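Local coordinates for 3-oxoacyl-[acyl-carrier-protein] synthase, mitochondrial (Arabidopsis thaliana, PDB 2IX4) that catalyses the condensation steps of mitochondrial fatty acid synthesis, adding two carbons from malonyl-ACP to a growing acyl chain, at residues Cys30-Gly34 against Ser231-Ala235; Asp38-Met42 against Ser209-Leu213; Ala223-Phe228 against Asp242-Ile248; Phe239-Arg243 against Asp391-Asp395; Ser351-Ala356 against Pro382-Asn386. One frame throughout, in Å; residues are numbered along the deposited sequence.

Contact 1: Cys30-Gly34 against Ser231-Ala235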
# COMPACT_ATOMS: atom_id res chain seq x y z
N CYS A 30 12.75 4.48 27.59
CA CYS A 30 13.23 3.90 26.35
C CYS A 30 12.80 2.43 26.26
O CYS A 30 12.96 1.67 27.22
CB CYS A 30 14.75 4.02 26.27
SG CYS A 30 15.49 3.37 24.77
N GLY A 31 12.26 2.04 25.10
CA GLY A 31 11.74 0.69 24.91
C GLY A 31 12.69 -0.29 24.25
O GLY A 31 12.29 -1.41 23.92
N ILE A 32 13.95 0.12 24.07
CA ILE A 32 14.96 -0.72 23.40
C ILE A 32 15.61 -1.71 24.37
O ILE A 32 15.98 -1.35 25.49
CB ILE A 32 16.09 0.14 22.76
CG1 ILE A 32 15.53 1.32 21.94
CG2 ILE A 32 17.08 -0.74 21.98
CD1 ILE A 32 14.93 0.98 20.61
N ARG A 33 15.76 -2.95 23.92
CA ARG A 33 16.51 -3.97 24.66
C ARG A 33 17.31 -4.86 23.70
O ARG A 33 17.12 -4.79 22.49
CB ARG A 33 15.59 -4.82 25.54
CG ARG A 33 14.55 -5.65 24.79
CD ARG A 33 13.97 -6.72 25.70
NE ARG A 33 12.88 -7.46 25.07
CZ ARG A 33 13.04 -8.47 24.22
NH1 ARG A 33 14.25 -8.88 23.87
NH2 ARG A 33 11.97 -9.07 23.71
N GLY A 34 18.20 -5.67 24.25
CA GLY A 34 18.99 -6.62 23.45
C GLY A 34 18.15 -7.77 22.92
O GLY A 34 17.18 -8.20 23.55
N SER A 231 24.98 -1.94 25.06
CA SER A 231 24.29 -0.82 25.72
C SER A 231 23.03 -0.43 24.94
O SER A 231 22.97 0.66 24.37
CB SER A 231 25.24 0.38 25.84
OG SER A 231 26.38 0.05 26.61
N PRO A 232 22.01 -1.31 24.93
CA PRO A 232 20.80 -1.10 24.11
C PRO A 232 20.09 0.24 24.33
O PRO A 232 19.63 0.85 23.36
CB PRO A 232 19.89 -2.28 24.51
CG PRO A 232 20.46 -2.82 25.77
CD PRO A 232 21.93 -2.58 25.69
N GLN A 233 20.01 0.69 25.58
CA GLN A 233 19.32 1.94 25.91
C GLN A 233 19.97 3.18 25.29
O GLN A 233 19.39 4.27 25.29
CB GLN A 233 19.22 2.10 27.43
CG GLN A 233 18.32 1.09 28.11
CD GLN A 233 16.85 1.48 28.07
OE1 GLN A 233 16.40 2.35 28.81
NE2 GLN A 233 16.09 0.81 27.21
N GLU A 234 21.17 3.00 24.75
CA GLU A 234 21.91 4.08 24.12
C GLU A 234 22.10 3.89 22.61
O GLU A 234 22.84 4.65 21.97
CB GLU A 234 23.26 4.27 24.82
CG GLU A 234 23.14 4.96 26.17
CD GLU A 234 24.40 4.87 27.01
OE1 GLU A 234 25.50 5.18 26.49
OE2 GLU A 234 24.29 4.49 28.20
N ALA A 235 21.42 2.90 22.05
CA ALA A 235 21.58 2.52 20.64
C ALA A 235 20.91 3.47 19.65
O ALA A 235 21.43 3.68 18.55
CB ALA A 235 21.09 1.09 20.42
O HOH W 1 13.82 3.46 29.95

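Contact 2: Asp38-Met42 against Ser209-Leu213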
# COMPACT_ATOMS: atom_id res chain seq x y z
N ASP A 38 14.49 -16.03 21.15
CA ASP A 38 13.04 -15.98 21.01
C ASP A 38 12.57 -14.88 20.06
O ASP A 38 11.52 -15.00 19.41
CB ASP A 38 12.37 -15.81 22.38
CG ASP A 38 12.45 -17.06 23.24
OD1 ASP A 38 12.54 -16.92 24.48
OD2 ASP A 38 12.42 -18.18 22.69
N ASP A 39 13.35 -13.81 19.99
CA ASP A 39 13.01 -12.64 19.18
C ASP A 39 13.14 -12.87 17.67
O ASP A 39 12.65 -12.08 16.87
CB ASP A 39 13.85 -11.44 19.62
CG ASP A 39 13.67 -11.08 21.09
OD1 ASP A 39 12.55 -11.27 21.62
OD2 ASP A 39 14.64 -10.60 21.71
N LEU A 40 13.80 -13.97 17.30
CA LEU A 40 14.00 -14.32 15.89
C LEU A 40 12.70 -14.77 15.21
O LEU A 40 12.61 -14.77 13.98
CB LEU A 40 15.05 -15.43 15.76
CG LEU A 40 16.47 -15.22 16.29
CD1 LEU A 40 17.19 -16.55 16.39
CD2 LEU A 40 17.25 -14.25 15.42
N LYS A 41 11.72 -15.15 16.03
CA LYS A 41 10.44 -15.72 15.57
C LYS A 41 10.63 -17.02 14.79
O LYS A 41 9.92 -17.27 13.81
CB LYS A 41 9.61 -14.70 14.76
CG LYS A 41 9.36 -13.35 15.43
CD LYS A 41 8.62 -13.47 16.76
CE LYS A 41 8.35 -12.09 17.37
NZ LYS A 41 9.60 -11.25 17.55
N MET A 42 11.59 -17.84 15.22
CA MET A 42 11.94 -19.07 14.52
C MET A 42 11.56 -20.34 15.28
O MET A 42 12.34 -21.29 15.35
CB MET A 42 13.44 -19.07 14.19
CG MET A 42 13.84 -18.12 13.07
SD MET A 42 15.63 -17.98 12.86
CE MET A 42 16.09 -19.66 12.44
N SER A 209 7.75 -6.40 12.51
CA SER A 209 8.77 -6.95 11.63
C SER A 209 10.09 -7.20 12.37
O SER A 209 11.16 -7.06 11.79
CB SER A 209 8.97 -6.01 10.44
OG SER A 209 9.40 -6.73 9.30
N ILE A 210 10.01 -7.58 13.65
CA ILE A 210 11.21 -8.00 14.38
C ILE A 210 11.34 -9.52 14.32
O ILE A 210 10.68 -10.24 15.07
CB ILE A 210 11.26 -7.49 15.84
CG1 ILE A 210 11.05 -5.97 15.91
CG2 ILE A 210 12.61 -7.87 16.48
CD1 ILE A 210 10.93 -5.41 17.31
N ASP A 211 12.18 -9.98 13.40
CA ASP A 211 12.40 -11.39 13.15
C ASP A 211 13.72 -11.57 12.41
O ASP A 211 14.29 -10.59 11.93
CB ASP A 211 11.24 -12.00 12.34
CG ASP A 211 10.93 -11.19 11.08
OD1 ASP A 211 11.72 -11.23 10.12
OD2 ASP A 211 9.87 -10.53 11.06
N ALA A 212 14.17 -12.82 12.32
CA ALA A 212 15.48 -13.15 11.76
C ALA A 212 15.80 -12.47 10.43
O ALA A 212 16.81 -11.77 10.31
CB ALA A 212 15.62 -14.65 11.62
N LEU A 213 14.92 -12.67 9.45
CA LEU A 213 15.18 -12.18 8.10
C LEU A 213 15.05 -10.67 7.96
O LEU A 213 15.78 -10.05 7.18
CB LEU A 213 14.29 -12.90 7.08
CG LEU A 213 14.74 -12.84 5.62
CD1 LEU A 213 16.22 -13.22 5.47
CD2 LEU A 213 13.85 -13.73 4.74

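Contact 3: Ala223-Phe228 against Asp242-Ile248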
# COMPACT_ATOMS: atom_id res chain seq x y z
N ALA A 223 21.60 -0.40 7.44
CA ALA A 223 20.65 0.59 7.93
C ALA A 223 20.53 0.58 9.46
O ALA A 223 20.01 1.53 10.04
CB ALA A 223 19.29 0.37 7.29
N LEU A 224 21.00 -0.50 10.09
CA LEU A 224 20.80 -0.71 11.53
C LEU A 224 22.00 -0.37 12.41
O LEU A 224 23.15 -0.48 11.98
CB LEU A 224 20.35 -2.15 11.81
CG LEU A 224 19.05 -2.67 11.19
CD1 LEU A 224 18.69 -4.05 11.74
CD2 LEU A 224 17.89 -1.71 11.42
N SER A 225 21.70 0.03 13.64
CA SER A 225 22.70 0.25 14.68
C SER A 225 23.37 -1.07 15.08
O SER A 225 22.68 -2.07 15.28
CB SER A 225 22.03 0.87 15.91
OG SER A 225 22.93 0.99 16.99
N THR A 226 24.70 -1.07 15.18
CA THR A 226 25.45 -2.30 15.50
C THR A 226 26.43 -2.18 16.67
O THR A 226 26.72 -3.18 17.34
CB THR A 226 26.23 -2.85 14.27
OG1 THR A 226 27.34 -2.00 13.97
CG2 THR A 226 25.32 -2.97 13.04
N LYS A 227 26.95 -0.98 16.92
CA LYS A 227 28.03 -0.80 17.90
C LYS A 227 27.57 -0.57 19.35
O LYS A 227 28.41 -0.43 20.25
CB LYS A 227 28.99 0.31 17.45
CG LYS A 227 28.50 1.74 17.67
CD LYS A 227 29.27 2.70 16.78
CE LYS A 227 29.10 4.15 17.20
NZ LYS A 227 30.13 4.54 18.20
N PHE A 228 26.26 -0.55 19.57
CA PHE A 228 25.70 -0.36 20.91
C PHE A 228 24.96 -1.60 21.42
O PHE A 228 24.04 -1.48 22.24
CB PHE A 228 24.77 0.85 20.95
CG PHE A 228 25.44 2.15 20.60
CD1 PHE A 228 25.16 2.79 19.40
CD2 PHE A 228 26.34 2.75 21.48
CE1 PHE A 228 25.78 4.00 19.06
CE2 PHE A 228 26.96 3.96 21.16
CZ PHE A 228 26.68 4.58 19.95
N ASP A 242 27.44 10.19 17.48
CA ASP A 242 27.79 8.77 17.50
C ASP A 242 26.70 7.81 17.01
O ASP A 242 26.83 6.59 17.19
CB ASP A 242 28.27 8.37 18.90
CG ASP A 242 29.78 8.42 19.01
OD1 ASP A 242 30.44 7.51 18.47
OD2 ASP A 242 30.29 9.37 19.64
N ARG A 243 25.66 8.34 16.37
CA ARG A 243 24.62 7.52 15.75
C ARG A 243 25.21 6.62 14.66
O ARG A 243 26.13 7.02 13.95
CB ARG A 243 23.47 8.39 15.21
CG ARG A 243 23.84 9.31 14.04
CD ARG A 243 22.76 10.34 13.78
NE ARG A 243 23.06 11.19 12.63
CZ ARG A 243 23.75 12.34 12.69
NH1 ARG A 243 24.22 12.78 13.84
NH2 ARG A 243 23.96 13.04 11.58
N ASP A 244 24.69 5.40 14.54
CA ASP A 244 25.23 4.43 13.58
C ASP A 244 24.17 3.56 12.88
O ASP A 244 24.46 2.46 12.42
CB ASP A 244 26.32 3.56 14.24
CG ASP A 244 25.75 2.48 15.16
OD1 ASP A 244 24.76 2.75 15.89
OD2 ASP A 244 26.29 1.36 15.16
N GLY A 245 22.95 4.09 12.79
CA GLY A 245 21.85 3.38 12.13
C GLY A 245 20.65 3.29 13.06
O GLY A 245 20.79 3.50 14.27
N PHE A 246 19.48 2.99 12.52
CA PHE A 246 18.29 2.92 13.36
C PHE A 246 18.12 1.58 14.08
O PHE A 246 18.81 0.60 13.78
CB PHE A 246 17.00 3.35 12.61
CG PHE A 246 16.56 2.43 11.51
CD1 PHE A 246 15.77 1.32 11.79
CD2 PHE A 246 16.90 2.70 10.19
CE1 PHE A 246 15.33 0.47 10.77
CE2 PHE A 246 16.47 1.86 9.16
CZ PHE A 246 15.68 0.74 9.45
N VAL A 247 17.21 1.56 15.04
CA VAL A 247 16.89 0.36 15.80
C VAL A 247 15.46 0.02 15.43
O VAL A 247 14.57 0.84 15.59
CB VAL A 247 17.01 0.61 17.32
CG1 VAL A 247 16.58 -0.61 18.11
CG2 VAL A 247 18.44 1.01 17.68
N ILE A 248 15.25 -1.19 14.90
CA ILE A 248 13.93 -1.65 14.48
C ILE A 248 13.00 -1.71 15.68
O ILE A 248 13.37 -2.24 16.73
CB ILE A 248 13.97 -3.03 13.76
CG1 ILE A 248 14.81 -2.96 12.48
CG2 ILE A 248 12.56 -3.50 13.37
CD1 ILE A 248 14.94 -4.29 11.75
O HOH W 2 27.49 0.54 13.09

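Contact 4: Phe239-Arg243 against Asp391-Asp395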
# COMPACT_ATOMS: atom_id res chain seq x y z
N PHE A 239 20.23 12.64 15.88
CA PHE A 239 20.99 13.90 15.88
C PHE A 239 22.33 13.88 16.65
O PHE A 239 23.04 14.90 16.69
CB PHE A 239 20.13 15.09 16.36
CG PHE A 239 18.88 15.32 15.55
CD1 PHE A 239 17.63 15.33 16.17
CD2 PHE A 239 18.94 15.56 14.18
CE1 PHE A 239 16.46 15.56 15.45
CE2 PHE A 239 17.77 15.79 13.44
CZ PHE A 239 16.54 15.79 14.08
N ASP A 240 22.67 12.75 17.26
CA ASP A 240 23.93 12.60 18.01
C ASP A 240 25.09 12.24 17.09
O ASP A 240 24.91 11.52 16.12
CB ASP A 240 23.78 11.54 19.11
CG ASP A 240 24.99 11.48 20.03
OD1 ASP A 240 25.11 12.37 20.91
OD2 ASP A 240 25.81 10.55 19.89
N CYS A 241 26.29 12.72 17.42
CA CYS A 241 27.48 12.46 16.61
C CYS A 241 27.85 10.98 16.49
O CYS A 241 28.49 10.57 15.52
CB CYS A 241 28.68 13.24 17.16
SG CYS A 241 28.67 15.00 16.74
N ASP A 242 27.44 10.19 17.48
CA ASP A 242 27.79 8.77 17.50
C ASP A 242 26.70 7.81 17.01
O ASP A 242 26.83 6.59 17.19
CB ASP A 242 28.27 8.37 18.90
CG ASP A 242 29.78 8.42 19.01
OD1 ASP A 242 30.44 7.51 18.47
OD2 ASP A 242 30.29 9.37 19.64
N ARG A 243 25.66 8.34 16.37
CA ARG A 243 24.62 7.52 15.75
C ARG A 243 25.21 6.62 14.66
O ARG A 243 26.13 7.02 13.95
CB ARG A 243 23.47 8.39 15.21
CG ARG A 243 23.84 9.31 14.04
CD ARG A 243 22.76 10.34 13.78
NE ARG A 243 23.06 11.19 12.63
CZ ARG A 243 23.75 12.34 12.69
NH1 ARG A 243 24.22 12.78 13.84
NH2 ARG A 243 23.96 13.04 11.58
N ASP A 391 25.09 16.96 16.56
CA ASP A 391 25.68 17.07 15.23
C ASP A 391 26.24 18.48 14.98
O ASP A 391 25.61 19.46 15.38
CB ASP A 391 24.64 16.70 14.17
CG ASP A 391 25.24 16.49 12.79
OD1 ASP A 391 25.50 17.50 12.09
OD2 ASP A 391 25.45 15.33 12.39
N PRO A 392 27.42 18.58 14.34
CA PRO A 392 28.06 19.86 13.99
C PRO A 392 27.15 20.90 13.35
O PRO A 392 27.42 22.10 13.46
CB PRO A 392 29.14 19.44 12.99
CG PRO A 392 29.52 18.09 13.42
CD PRO A 392 28.27 17.44 13.94
N ILE A 393 26.08 20.47 12.68
CA ILE A 393 25.11 21.39 12.08
C ILE A 393 24.41 22.25 13.15
O ILE A 393 24.01 23.38 12.88
CB ILE A 393 24.06 20.65 11.19
CG1 ILE A 393 23.37 21.64 10.23
CG2 ILE A 393 23.04 19.88 12.03
CD1 ILE A 393 22.71 20.99 9.03
N PHE A 394 24.30 21.70 14.36
CA PHE A 394 23.61 22.37 15.45
C PHE A 394 24.53 23.30 16.24
O PHE A 394 25.74 23.06 16.33
CB PHE A 394 22.97 21.35 16.39
CG PHE A 394 21.97 20.45 15.72
CD1 PHE A 394 22.21 19.08 15.62
CD2 PHE A 394 20.79 20.97 15.19
CE1 PHE A 394 21.28 18.25 15.00
CE2 PHE A 394 19.87 20.14 14.56
CZ PHE A 394 20.11 18.78 14.47
N ASP A 395 23.95 24.36 16.79
CA ASP A 395 24.67 25.28 17.66
C ASP A 395 23.83 25.61 18.89
O ASP A 395 22.76 25.02 19.10
CB ASP A 395 25.10 26.55 16.91
CG ASP A 395 23.92 27.36 16.37
OD1 ASP A 395 22.82 27.32 16.94
OD2 ASP A 395 24.12 28.07 15.36

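Contact 5: Ser351-Ala356 against Pro382-Asn386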
# COMPACT_ATOMS: atom_id res chain seq x y z
N SER A 351 12.23 17.75 17.83
CA SER A 351 12.83 16.55 18.41
C SER A 351 12.49 15.34 17.57
O SER A 351 11.56 15.38 16.76
CB SER A 351 12.32 16.34 19.84
OG SER A 351 10.91 16.14 19.86
N SER A 352 13.26 14.27 17.75
CA SER A 352 12.88 12.95 17.25
C SER A 352 12.62 12.03 18.43
O SER A 352 13.43 11.96 19.36
CB SER A 352 13.96 12.36 16.36
OG SER A 352 13.65 11.01 16.05
N THR A 353 11.49 11.33 18.39
CA THR A 353 11.09 10.44 19.48
C THR A 353 11.56 8.99 19.26
O THR A 353 11.24 8.10 20.05
CB THR A 353 9.57 10.49 19.71
OG1 THR A 353 8.88 10.47 18.46
CG2 THR A 353 9.18 11.75 20.45
N LYS A 354 12.34 8.78 18.19
CA LYS A 354 12.83 7.45 17.83
C LYS A 354 13.93 6.92 18.76
O LYS A 354 14.21 5.72 18.76
CB LYS A 354 13.28 7.41 16.37
CG LYS A 354 12.12 7.42 15.38
CD LYS A 354 12.58 7.05 13.97
CE LYS A 354 11.42 6.92 13.00
NZ LYS A 354 10.74 8.22 12.73
N GLY A 355 14.54 7.80 19.55
CA GLY A 355 15.44 7.37 20.61
C GLY A 355 14.71 6.51 21.64
O GLY A 355 15.31 5.61 22.24
N ALA A 356 13.42 6.79 21.83
CA ALA A 356 12.58 6.11 22.82
C ALA A 356 11.81 4.91 22.26
O ALA A 356 11.75 3.85 22.89
CB ALA A 356 11.61 7.11 23.44
N PRO A 382 7.99 16.51 23.37
CA PRO A 382 8.85 15.42 23.86
C PRO A 382 10.33 15.62 23.54
O PRO A 382 10.68 16.31 22.58
CB PRO A 382 8.30 14.19 23.13
CG PRO A 382 7.68 14.72 21.90
CD PRO A 382 7.15 16.08 22.24
N MET A 383 11.18 15.00 24.35
CA MET A 383 12.64 15.09 24.20
C MET A 383 13.17 14.15 23.12
O MET A 383 12.50 13.19 22.73
CB MET A 383 13.32 14.76 25.53
CG MET A 383 13.21 13.30 25.97
SD MET A 383 13.90 12.98 27.59
CE MET A 383 12.56 13.50 28.65
N THR A 384 14.38 14.44 22.64
CA THR A 384 15.18 13.48 21.90
C THR A 384 16.13 12.84 22.91
O THR A 384 16.82 13.54 23.64
CB THR A 384 16.05 14.14 20.80
OG1 THR A 384 15.26 15.07 20.06
CG2 THR A 384 16.62 13.10 19.85
N LEU A 385 16.14 11.51 22.96
CA LEU A 385 17.05 10.79 23.86
C LEU A 385 18.44 10.66 23.26
O LEU A 385 18.60 10.64 22.03
CB LEU A 385 16.49 9.41 24.21
CG LEU A 385 15.32 9.30 25.18
CD1 LEU A 385 14.85 7.85 25.29
CD2 LEU A 385 15.68 9.83 26.56
N ASN A 386 19.44 10.61 24.14
CA ASN A 386 20.83 10.28 23.79
C ASN A 386 21.60 11.28 22.93
O ASN A 386 22.53 10.91 22.20
CB ASN A 386 20.92 8.87 23.19
CG ASN A 386 20.45 7.79 24.15
OD1 ASN A 386 20.75 7.84 25.34
ND2 ASN A 386 19.73 6.80 23.63
O HOH W 3 14.00 10.19 21.29

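Contact 1: Cys30-Gly34 against Ser231-Ala235
Gln-233 turns the NE2 edge of its carboxamide to the carbonyls of Cys-30 and Ile-32, so that one NH2 group holds two residues either side of Gly-31. NE2 donates to Ile-32 O at 2.8 Å, in the carbonyl plane and on a lone pair, although the N-H points at it with a bend (141°). The other bond, from Gln-233 NE2 to Cys-30 O at 3.2 Å, is nearly straight at the hydrogen, yet it meets the carbonyl from above its plane. Both acceptors lie close to the plane of the amide, which fixes its rotation. A bend at chi2 (-83°) folds the glutamine back so that its amide reaches the strand. OE1, 3.5 Å from Cys-30 CB, receives a hydrogen bond from a water that in turn accepts from Cys-30 N, so both ends of the amide are used.

Next to these bonds, Pro-232 brings CB against the backbone, 3.7 Å from Arg-33 C. Ile-32 CG2 comes within 3.3 Å of Pro-232 O and has Pro-232 CB as its apolar partner. The end of Ile-32 turns away from Pro-232, toward Val-247.

Strand 32-34 pairs antiparallel with strand 61-63, whose Val-61 also touches Ile-32, Pro-232 and Ala-235. The 3-10 turn 232-234, from the long loop between helix 212-220 and strand 251-259, thus packs against this small two-stranded sheet near the protein surface.

Contact 2: Asp38-Met42 against Ser209-Leu213
The start of helix 212-220, with Asp-211 at its N-cap position, meets the 3-10 turn 38-40 where Ala-212 N donates to Leu-40 O (3.0 Å). The bond is fairly straight, at 158°, and comes in tilted from the carbonyl plane. Leu-40 O also lies 3.5 Å from Asp-211 CA, so this carbonyl sits beside the N-cap residue as well as bonding the first N-H of the helix.

Lys-41 grips the chain just ahead of the cap. Its ammonium NZ donates to Ile-210 O at 2.9 Å, slightly tilted from the carbonyl plane, and makes a weak bond back to Asp-39 O. Bends at chi2 (-59°) and chi4 fold the chain around, its CG passing 3.9 Å from Asp-211 CB as the two side chains cross at about a right angle. One positive group thereby bridges Asp-39 O and Ile-210 O, two acceptors 3.2 Å apart whose mutual repulsion it probably eases. A methionine in place of Lys-41 would probably leave Ile-210 O without its ammonium donor and the two close oxygens without a positive charge beside them.

Asp-211 turns its carboxylate away from the 3-10 turn, consistent with its N-cap role: it caps a backbone N further along the helix, and OD1 bonds Ser-214 OG. On the flank beyond, the methyl of Ala-212 is met by Met-42 SD at 3.6 Å and, more loosely, by Leu-40 CD2. Thr-53 of helix 47-55 touches both Met-42 and Ala-212, and Ile-137 of the second subunit packs on Met-42.

Contact 3: Ala223-Phe228 against Asp242-Ile248
Asp-244 points its carboxylate into the bend of 225-227, where three donors converge on it; CG, set between the backbone N and the carbonyl carbon (chi1 76°), brings it there. Ser-225 OG donates to Asp-244 OD1 at 2.8 Å on the syn side. OD2 takes two nearly straight backbone bonds: Lys-227 N reaches it on the syn side, Thr-226 N from above the carboxylate plane. The ring of Phe-228 stands perpendicular to this carboxylate and turns its edge to OD1. An asparagine here has an NH2 group in place of one acceptor oxygen, and is likely to leave the serine hydroxyl or the backbone N-H groups of the bend without their mate.

Lys-227 runs on past Asp-244 and crosses Asp-242 at about a right angle, forming a salt bridge from NZ to Asp-242 OD1 (3.0 Å).

At the other end, Leu-224 places CD2 over one face of the Phe-246 ring, a CH-pi contact 3.9 Å from the centroid; the same methyl touches Ile-248 CG1. A single beta bridge joins the backbones here, through Phe-246 N to Ala-223 O and Ser-225 N to Phe-246 O. Gly-245 is required beside it, because a CB would clash with Leu-224 and Ser-225.

Phe-246 also meets the predicted active-site His-359 edge-to-face. The chemistry is therefore divided: a carboxylate locks the outer bend, while packing of Leu-224 probably helps hold a ring beside His-359.

Contact 4: Phe239-Arg243 against Asp391-Asp395
Arg-243 grips Asp-391 end-on, NH1 and NH2 both reaching the one oxygen OD2. The shorter arm of this salt bridge, from Arg-243 NH2 to Asp-391 OD2, is 2.8 Å; the longer, from NH1, arrives on the anti lone pair of OD2. The oxygen lies exactly in the guanidinium plane, whereas the carboxylate is turned 45° against it, so NH2 meets OD2 from above the carboxylate plane. NH1 has a further acceptor in Asp-240 O at 2.7 Å, approached from the opposite face to Arg-243 N, which closes the type I turn on the same oxygen. An extended chain from CG to NE carries the guanidinium this far, and Thr-324 O and Pro-325 O take further N-H groups of it.

The other oxygen of Asp-391 works within its own segment: OD1 accepts from Ile-393 N in an Asx turn, on a type I turn that runs to Phe-394. In segment 239-243, Asp-240 OD2 accepts from Asp-242 N in a second Asx turn. Asp-391 N, at the start of its turn, donates to Phe-239 O (2.9 Å), just before the other turn and nearly in line with the carbonyl.

Outward, Phe-394 directs its edge at the face of Phe-239 in an offset edge-to-face pair, planes at 88°. Phe-394 CZ comes within 3.4 Å of Phe-239 CD2. Nearer the solvent, Cys-241 SG rests 3.7 Å from Pro-392 CD.

Two turns, each with an Asx turn, are thus joined by one backbone bond and one salt bridge, and the two arginine N-H groups on a single carboxylate oxygen probably favour an ionised Asp-391.

Contact 5: Ser351-Ala356 against Pro382-Asn386
Ser-351 OG donates to Pro-382 O at 2.7 Å, approaching from above the carbonyl plane. Its hydroxyl is set there by a chi1 of 62°, between the backbone N and the carbonyl carbon, and Tyr-316 OH is also hydrogen-bonded to Ser-351 OG. One residue on, Ser-352 N donates to Thr-384 OG1 at 3.2 Å, an oxygen that also bonds Leu-401 O, so the threonine links two backbones. The opposite direction is served by Ser-352 O, which receives a CA-H...O contact from Thr-384 CA (3.4 Å) and a bond from a water that Leu-385 N in turn donates to.

Apolar contacts flank this polar centre. Thr-353 turns its methyl, CG2, onto the proline ring, 3.6 Å from Pro-382 CG, the side chains crossing at an angle. At the far end Leu-385 CD1 touches Ala-356 CB at 3.8 Å. Gly-355 O is also 3.8 Å from Leu-385 CD1; a CB on this glycine would come tight against Leu-385 CB.

In the second shell, the turn into helix 354-357 carries a weak capping bond from Lys-354 N to Ser-352 OG, which also bonds Ala-321 O. The bound potassium ion lies about 6 Å from the Thr-353 side chain.

The segment 351-356 leaves strand 349-351, which runs parallel to strand 316-318 in the central sheet. Leu-25 of helix 18-26 packs against Thr-353, Ala-356 and Pro-382, while Phe-371 and the potassium-site residue Glu-368, both of helix 364-378, also touch Thr-353.

From the N terminus, Cys-30-Gly-34 meets Ser-231-Ala-235 to close contact 1, and contact 2 closes within that span, joining the turn after strand 32-34 to the start of helix 212-220. Contact 3, a short-range closure in the loop before strand 251-259, crosses contact 1 along the chain, and the two touch where Ala-235 packs on Phe-228 and Val-247. It shares Asp-242 and Arg-243 with contact 4, which joins that loop to the one before strand 405-406 and encloses contact 5. Arg-33 and Asp-39 link contacts 1 and 2 by a salt bridge, while contacts 1 and 5 meet through Gly-31 with Ala-356 and Gln-233 with Asn-386.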